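Local coordinates for serine protease (Nocardiopsis alba, PDB 2OUA), which probably cleaves proteins as an alpha-lytic-protease-like serine endopeptidase of the peptidase S1 family, this chain being its trypsin-like protease domain, at residues G13-G18 with G34-V39; L76-R79 with G84-T87; V100-S103 with W109-G112. All blocks are in the same frame, centred on the assembly; numbering follows the deposited sequence.

Contact 1 of 3, residues G13-G18 with G34-V39; sequences GRCSVG and GHCGSV. Unlike the reference sequence in segment 34-39: G37 (reference Ala).
The sulfur is turned anti to the carbonyl carbon, beside the residue's own backbone N, only roughly in C15 (chi1 -91°) and more nearly so in C36, and these two turns bring the sulfurs together. SG of C15 and SG of C36 are bonded at 2.0 Å, and the torsion about that bond is -89°, close to the 90° of a relaxed disulfide. Chi1 of C15 thus departs from the staggered value while the S-S torsion is ordinary. The CA atoms of C15 and C36 lie 6.3 Å apart, and the bridge is the whole of the direct contact: it ties a strand to the short 3-10 turn that carries H35, the predicted histidine of the charge relay. That turn is closed by a backbone hydrogen bond from N of G37 to O of G34 (3.3 Å). Beside the bridge, SG of C15 lies 5.3 Å from the centroid of the H35 ring, at an oblique 47° to the ring normal. The imidazole itself is held at both nitrogens, ND1 by D61 and NE2 by S143, as expected of a catalytic triad. A cysteine pinned next to the predicted charge-relay histidine is found in other trypsin-like proteases too. The disulfide is buried: Y9 of strand 8-10 and S143 touch both cysteines, F52 of strand 48-56 packs on C36, and strand 14-22, which carries C15, runs antiparallel to both 8-10 and 28-32.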
loop_
_atom_site.group_PDB
_atom_site.type_symbol
_atom_site.label_atom_id
_atom_site.label_comp_id
_atom_site.label_asym_id
_atom_site.label_seq_id
_atom_site.Cartn_x
_atom_site.Cartn_y
_atom_site.Cartn_z
ATOM N N GLY A 13 5.773 13.935 -6.591
ATOM C CA GLY A 13 5.239 13.929 -5.244
ATOM C C GLY A 13 5.783 12.659 -4.618
ATOM O O GLY A 13 6.633 11.997 -5.219
ATOM N N ARG A 14 5.309 12.295 -3.435
ATOM C CA ARG A 14 5.804 11.086 -2.794
ATOM C C ARG A 14 4.703 10.191 -2.243
ATOM O O ARG A 14 3.698 10.662 -1.710
ATOM C CB ARG A 14 6.791 11.453 -1.675
ATOM C CG ARG A 14 7.339 10.267 -0.879
ATOM C CD ARG A 14 8.546 10.677 -0.033
ATOM N NE ARG A 14 8.254 11.799 0.856
ATOM C CZ ARG A 14 7.576 11.701 1.997
ATOM N NH1 ARG A 14 7.118 10.523 2.404
ATOM N NH2 ARG A 14 7.344 12.786 2.725
ATOM N N CYS A 15 4.899 8.887 -2.400
ATOM C CA CYS A 15 3.971 7.885 -1.894
ATOM C C CYS A 15 4.825 6.733 -1.381
ATOM O O CYS A 15 6.053 6.803 -1.435
ATOM C CB CYS A 15 3.022 7.408 -3.004
ATOM S SG CYS A 15 1.472 8.371 -3.126
ATOM N N SER A 16 4.182 5.682 -0.881
ATOM C CA SER A 16 4.906 4.540 -0.344
ATOM C C SER A 16 4.527 3.225 -1.016
ATOM O O SER A 16 3.380 3.027 -1.419
ATOM C CB SER A 16 4.653 4.423 1.159
ATOM O OG SER A 16 5.003 5.622 1.828
ATOM N N VAL A 17 5.502 2.327 -1.112
ATOM C CA VAL A 17 5.298 1.013 -1.714
ATOM C C VAL A 17 4.334 0.190 -0.870
ATOM O O VAL A 17 4.412 0.194 0.360
ATOM C CB VAL A 17 6.643 0.230 -1.827
ATOM C CG1 VAL A 17 6.386 -1.211 -2.241
ATOM C CG2 VAL A 17 7.564 0.907 -2.835
ATOM N N GLY A 18 3.418 -0.506 -1.535
ATOM C CA GLY A 18 2.475 -1.349 -0.828
ATOM C C GLY A 18 3.112 -2.713 -0.627
ATOM O O GLY A 18 3.631 -3.012 0.444
ATOM N N GLY A 34 -4.083 3.986 -5.887
ATOM C CA GLY A 34 -4.327 4.582 -7.188
ATOM C C GLY A 34 -4.262 6.101 -7.204
ATOM O O GLY A 34 -4.010 6.702 -8.251
ATOM N N HIS A 35 -4.486 6.747 -6.064
ATOM C CA HIS A 35 -4.439 8.205 -6.061
ATOM C C HIS A 35 -3.003 8.707 -6.163
ATOM O O HIS A 35 -2.764 9.897 -6.352
ATOM C CB HIS A 35 -5.129 8.790 -4.817
ATOM C CG HIS A 35 -4.350 8.638 -3.547
ATOM N ND1 HIS A 35 -4.667 7.698 -2.586
ATOM C CD2 HIS A 35 -3.293 9.330 -3.062
ATOM C CE1 HIS A 35 -3.836 7.820 -1.567
ATOM N NE2 HIS A 35 -2.993 8.800 -1.830
ATOM N N CYS A 36 -2.046 7.789 -6.051
ATOM C CA CYS A 36 -0.635 8.150 -6.147
ATOM C C CYS A 36 -0.208 8.390 -7.593
ATOM O O CYS A 36 0.815 9.029 -7.851
ATOM C CB CYS A 36 0.234 7.055 -5.534
ATOM S SG CYS A 36 0.111 6.979 -3.722
ATOM N N GLY A 37 -0.988 7.882 -8.538
ATOM C CA GLY A 37 -0.625 8.078 -9.928
ATOM C C GLY A 37 -1.625 7.554 -10.935
ATOM O O GLY A 37 -2.228 6.496 -10.744
ATOM N N SER A 38 -1.802 8.314 -12.011
ATOM C CA SER A 38 -2.708 7.945 -13.091
ATOM C C SER A 38 -1.982 6.943 -13.982
ATOM O O SER A 38 -0.755 6.878 -13.979
ATOM C CB SER A 38 -3.075 9.186 -13.906
ATOM O OG SER A 38 -1.910 9.888 -14.312
ATOM N N VAL A 39 -2.734 6.158 -14.745
ATOM C CA VAL A 39 -2.110 5.184 -15.630
ATOM C C VAL A 39 -1.098 5.907 -16.512
ATOM O O VAL A 39 -1.388 6.977 -17.051
ATOM C CB VAL A 39 -3.151 4.489 -16.527
ATOM C CG1 VAL A 39 -2.450 3.601 -17.551
ATOM C CG2 VAL A 39 -4.094 3.656 -15.671
#

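Contact 2 of 3, residues L76-R79 with G84-T87; sequences LVSR and GYAT
V77 and A86 form the hydrogen-bonded pair at the middle of this small antiparallel hairpin, exchanging two backbone bonds. The one from N of A86 to O of V77 is short and nearly straight (2.8 Å, 166°), while the return bond from N of V77 to O of A86 is more bent, at 144°. Towards the turn, N of R79 donates to O of G84 over 3.1 Å. Two carbonyls also take CH contacts: O of A86 from CA of L76, O of V77 from CA of Y85. R79 lays its aliphatic chain along the opposing backbone, CD coming 3.6 Å from C of Y85; the bend at chi3 (72°) turns the guanidinium aside, where NH1 is bonded to O of G83. OG of S78 is taken up locally by N of Y80, O of S78 accepts from OG of S103, and N of L76 is bonded to OG1 of T74. On the face with L76, S78 and Y85, CD1 of L76 lies over one face of the tyrosine ring, towards its rim, and CD2 of L76 meets CG2 of T87 at 3.9 Å. On the other face V77 and A86 pack against W109 of strand 108-116 and strand 146-149, while the backbone of strand 76-78 bonds to G5 of strand 2-5.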
loop_
_atom_site.group_PDB
_atom_site.type_symbol
_atom_site.label_atom_id
_atom_site.label_comp_id
_atom_site.label_asym_id
_atom_site.label_seq_id
_atom_site.Cartn_x
_atom_site.Cartn_y
_atom_site.Cartn_z
ATOM N N LEU A 76 9.440 -8.382 1.901
ATOM C CA LEU A 76 9.603 -7.589 3.111
ATOM C C LEU A 76 8.799 -6.292 3.168
ATOM O O LEU A 76 8.412 -5.730 2.145
ATOM C CB LEU A 76 11.082 -7.238 3.300
ATOM C CG LEU A 76 12.096 -8.380 3.282
ATOM C CD1 LEU A 76 13.509 -7.805 3.377
ATOM C CD2 LEU A 76 11.823 -9.330 4.436
ATOM N N VAL A 77 8.583 -5.828 4.396
ATOM C CA VAL A 77 7.893 -4.579 4.691
ATOM C C VAL A 77 8.719 -3.927 5.797
ATOM O O VAL A 77 8.958 -4.544 6.836
ATOM C CB VAL A 77 6.454 -4.820 5.213
ATOM C CG1 VAL A 77 5.829 -3.488 5.671
ATOM C CG2 VAL A 77 5.608 -5.453 4.120
ATOM N N SER A 78 9.162 -2.691 5.577
ATOM C CA SER A 78 9.967 -1.991 6.576
ATOM C C SER A 78 9.178 -1.610 7.819
ATOM O O SER A 78 8.036 -1.159 7.722
ATOM C CB SER A 78 10.578 -0.726 5.975
ATOM O OG SER A 78 11.327 -0.019 6.951
ATOM N N ARG A 79 9.795 -1.786 8.986
ATOM C CA ARG A 79 9.156 -1.431 10.249
ATOM C C ARG A 79 9.764 -0.142 10.797
ATOM O O ARG A 79 9.527 0.240 11.943
ATOM C CB ARG A 79 9.299 -2.576 11.260
ATOM C CG ARG A 79 8.590 -3.846 10.806
ATOM C CD ARG A 79 8.827 -5.025 11.748
ATOM N NE ARG A 79 8.128 -4.890 13.024
ATOM C CZ ARG A 79 8.697 -4.495 14.164
ATOM N NH1 ARG A 79 9.988 -4.189 14.200
ATOM N NH2 ARG A 79 7.973 -4.422 15.277
ATOM N N GLY A 84 14.044 -3.266 11.698
ATOM C CA GLY A 84 13.919 -4.467 10.897
ATOM C C GLY A 84 12.787 -4.487 9.903
ATOM O O GLY A 84 12.340 -3.441 9.428
ATOM N N TYR A 85 12.321 -5.694 9.590
ATOM C CA TYR A 85 11.251 -5.875 8.623
ATOM C C TYR A 85 10.240 -6.936 9.009
ATOM O O TYR A 85 10.522 -7.822 9.809
ATOM C CB TYR A 85 11.835 -6.291 7.271
ATOM C CG TYR A 85 12.881 -5.359 6.732
ATOM C CD1 TYR A 85 14.199 -5.416 7.190
ATOM C CD2 TYR A 85 12.556 -4.408 5.771
ATOM C CE1 TYR A 85 15.168 -4.545 6.699
ATOM C CE2 TYR A 85 13.512 -3.532 5.274
ATOM C CZ TYR A 85 14.814 -3.607 5.741
ATOM O OH TYR A 85 15.759 -2.739 5.245
ATOM N N ALA A 86 9.053 -6.834 8.420
ATOM C CA ALA A 86 8.019 -7.830 8.618
ATOM C C ALA A 86 8.145 -8.636 7.333
ATOM O O ALA A 86 8.569 -8.102 6.307
ATOM C CB ALA A 86 6.645 -7.178 8.695
ATOM N N THR A 87 7.809 -9.914 7.382
ATOM C CA THR A 87 7.897 -10.748 6.190
ATOM C C THR A 87 6.498 -11.048 5.669
ATOM O O THR A 87 5.556 -11.188 6.447
ATOM C CB THR A 87 8.615 -12.072 6.495
ATOM O OG1 THR A 87 7.966 -12.717 7.594
ATOM C CG2 THR A 87 10.068 -11.814 6.860
#

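Contact 3 of 3, residues V100-S103 with W109-G112; sequences VCRS and WYCG
A disulfide-bridged beta hairpin, formed by strands 99-104 and 108-116 of the closed six-stranded barrel, makes this contact; two such barrels build the trypsin-like fold. C101 and C111 face each other in a non-hydrogen-bonded antiparallel pair, their CA atoms only 3.9 Å apart, and the SG atoms of C101 and C111 are joined at 2.0 Å with a torsion of 97°. On either side of the bridge the backbones are pinned by hydrogen-bonded pairs, V100 with G112 and R102 with Y110. The bond from N of R102 to O of Y110 is 2.7 Å long and nearly straight, as is the one from N of G112 to O of V100. R102 and Y110 run side by side off the face that also bears V100, NH2 of R102 lying 3.6 Å from CD1 of Y110 with the two planes 24° apart. NE of R102 donates to O of C137, the guanidinium's main anchor, and NH2 is bonded to OG1 of T107. Across the sheet, W109 has CG anti to its own N, which brings the indole face against CB of C101, with SG of C101 set obliquely beside it. CB of S103 meets that indole at its edge. CB of C101 sits 3.5 Å from the centroid of the six-membered ring of W109 and 22° off its normal, a CH-pi contact close enough that this CB comes within 3.3 Å of CZ2 of W109.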
loop_
_atom_site.group_PDB
_atom_site.type_symbol
_atom_site.label_atom_id
_atom_site.label_comp_id
_atom_site.label_asym_id
_atom_site.label_seq_id
_atom_site.Cartn_x
_atom_site.Cartn_y
_atom_site.Cartn_z
ATOM N N VAL A 100 -3.244 -4.756 13.315
ATOM C CA VAL A 100 -2.730 -4.539 11.972
ATOM C C VAL A 100 -1.732 -3.393 12.071
ATOM O O VAL A 100 -1.868 -2.524 12.935
ATOM C CB VAL A 100 -3.870 -4.176 10.974
ATOM C CG1 VAL A 100 -4.417 -2.784 11.270
ATOM C CG2 VAL A 100 -3.357 -4.263 9.537
ATOM N N CYS A 101 -0.713 -3.404 11.222
ATOM C CA CYS A 101 0.281 -2.338 11.250
ATOM C C CYS A 101 0.444 -1.744 9.866
ATOM O O CYS A 101 0.257 -2.429 8.856
ATOM C CB CYS A 101 1.640 -2.859 11.724
ATOM S SG CYS A 101 1.690 -3.586 13.395
ATOM N N ARG A 102 0.808 -0.466 9.832
ATOM C CA ARG A 102 0.996 0.255 8.583
ATOM C C ARG A 102 2.437 0.729 8.445
ATOM O O ARG A 102 3.064 1.141 9.425
ATOM C CB ARG A 102 0.058 1.469 8.536
ATOM C CG ARG A 102 0.228 2.341 7.300
ATOM C CD ARG A 102 -0.469 3.682 7.465
ATOM N NE ARG A 102 0.023 4.421 8.628
ATOM C CZ ARG A 102 1.269 4.870 8.769
ATOM N NH1 ARG A 102 2.173 4.665 7.818
ATOM N NH2 ARG A 102 1.613 5.521 9.874
ATOM N N SER A 103 2.962 0.662 7.226
ATOM C CA SER A 103 4.319 1.118 6.961
ATOM C C SER A 103 4.229 2.235 5.927
ATOM O O SER A 103 3.681 2.036 4.847
ATOM C CB SER A 103 5.179 -0.027 6.418
ATOM O OG SER A 103 6.501 0.426 6.161
ATOM N N TRP A 109 6.313 3.180 10.924
ATOM C CA TRP A 109 5.528 2.008 11.303
ATOM C C TRP A 109 4.620 2.232 12.511
ATOM O O TRP A 109 5.095 2.465 13.622
ATOM C CB TRP A 109 6.521 0.863 11.558
ATOM C CG TRP A 109 5.983 -0.433 12.088
ATOM C CD1 TRP A 109 5.933 -0.826 13.402
ATOM C CD2 TRP A 109 5.536 -1.556 11.317
ATOM N NE1 TRP A 109 5.494 -2.126 13.489
ATOM C CE2 TRP A 109 5.243 -2.599 12.227
ATOM C CE3 TRP A 109 5.360 -1.783 9.944
ATOM C CZ2 TRP A 109 4.785 -3.854 11.806
ATOM C CZ3 TRP A 109 4.902 -3.032 9.524
ATOM C CH2 TRP A 109 4.620 -4.052 10.457
ATOM N N TYR A 110 3.311 2.172 12.282
ATOM C CA TYR A 110 2.326 2.348 13.346
ATOM C C TYR A 110 1.327 1.199 13.319
ATOM O O TYR A 110 1.003 0.673 12.257
ATOM C CB TYR A 110 1.583 3.681 13.199
ATOM C CG TYR A 110 2.383 4.875 13.670
ATOM C CD1 TYR A 110 3.467 5.353 12.932
ATOM C CD2 TYR A 110 2.081 5.504 14.879
ATOM C CE1 TYR A 110 4.231 6.430 13.385
ATOM C CE2 TYR A 110 2.841 6.582 15.342
ATOM C CZ TYR A 110 3.913 7.038 14.590
ATOM O OH TYR A 110 4.673 8.094 15.045
ATOM N N CYS A 111 0.835 0.810 14.491
ATOM C CA CYS A 111 -0.109 -0.295 14.557
ATOM C C CYS A 111 -1.423 0.072 15.226
ATOM O O CYS A 111 -1.512 1.029 15.996
ATOM C CB CYS A 111 0.519 -1.478 15.291
ATOM S SG CYS A 111 2.129 -2.041 14.645
ATOM N N GLY A 112 -2.450 -0.708 14.914
ATOM C CA GLY A 112 -3.755 -0.465 15.482
ATOM C C GLY A 112 -4.646 -1.673 15.314
ATOM O O GLY A 112 -4.168 -2.812 15.293
#

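Overall arrangement
Contacts 1 and 3 each hold a disulfide, one contact in either barrel; the contact centres are 19 Å apart, on opposite sides of the chain's centre. Contact 1 lies next to the predicted charge relay, the side chain of C15 coming about 4 Å from that of S143 and about 7 Å from the bound inhibitor, 4-(2-aminoethyl)benzenesulfonyl fluoride. Contact 3 comes near the inhibitor from the other barrel, the side chain of R102 about 6 Å from it, without being among the pocket residues. Contact 2 is away from the annotated sites but touches contact 3, through OG of S103 and O of S78 (2.7 Å, probably a hydrogen bond) and through V77 packing on S103. Contacts 1 and 2 do not touch.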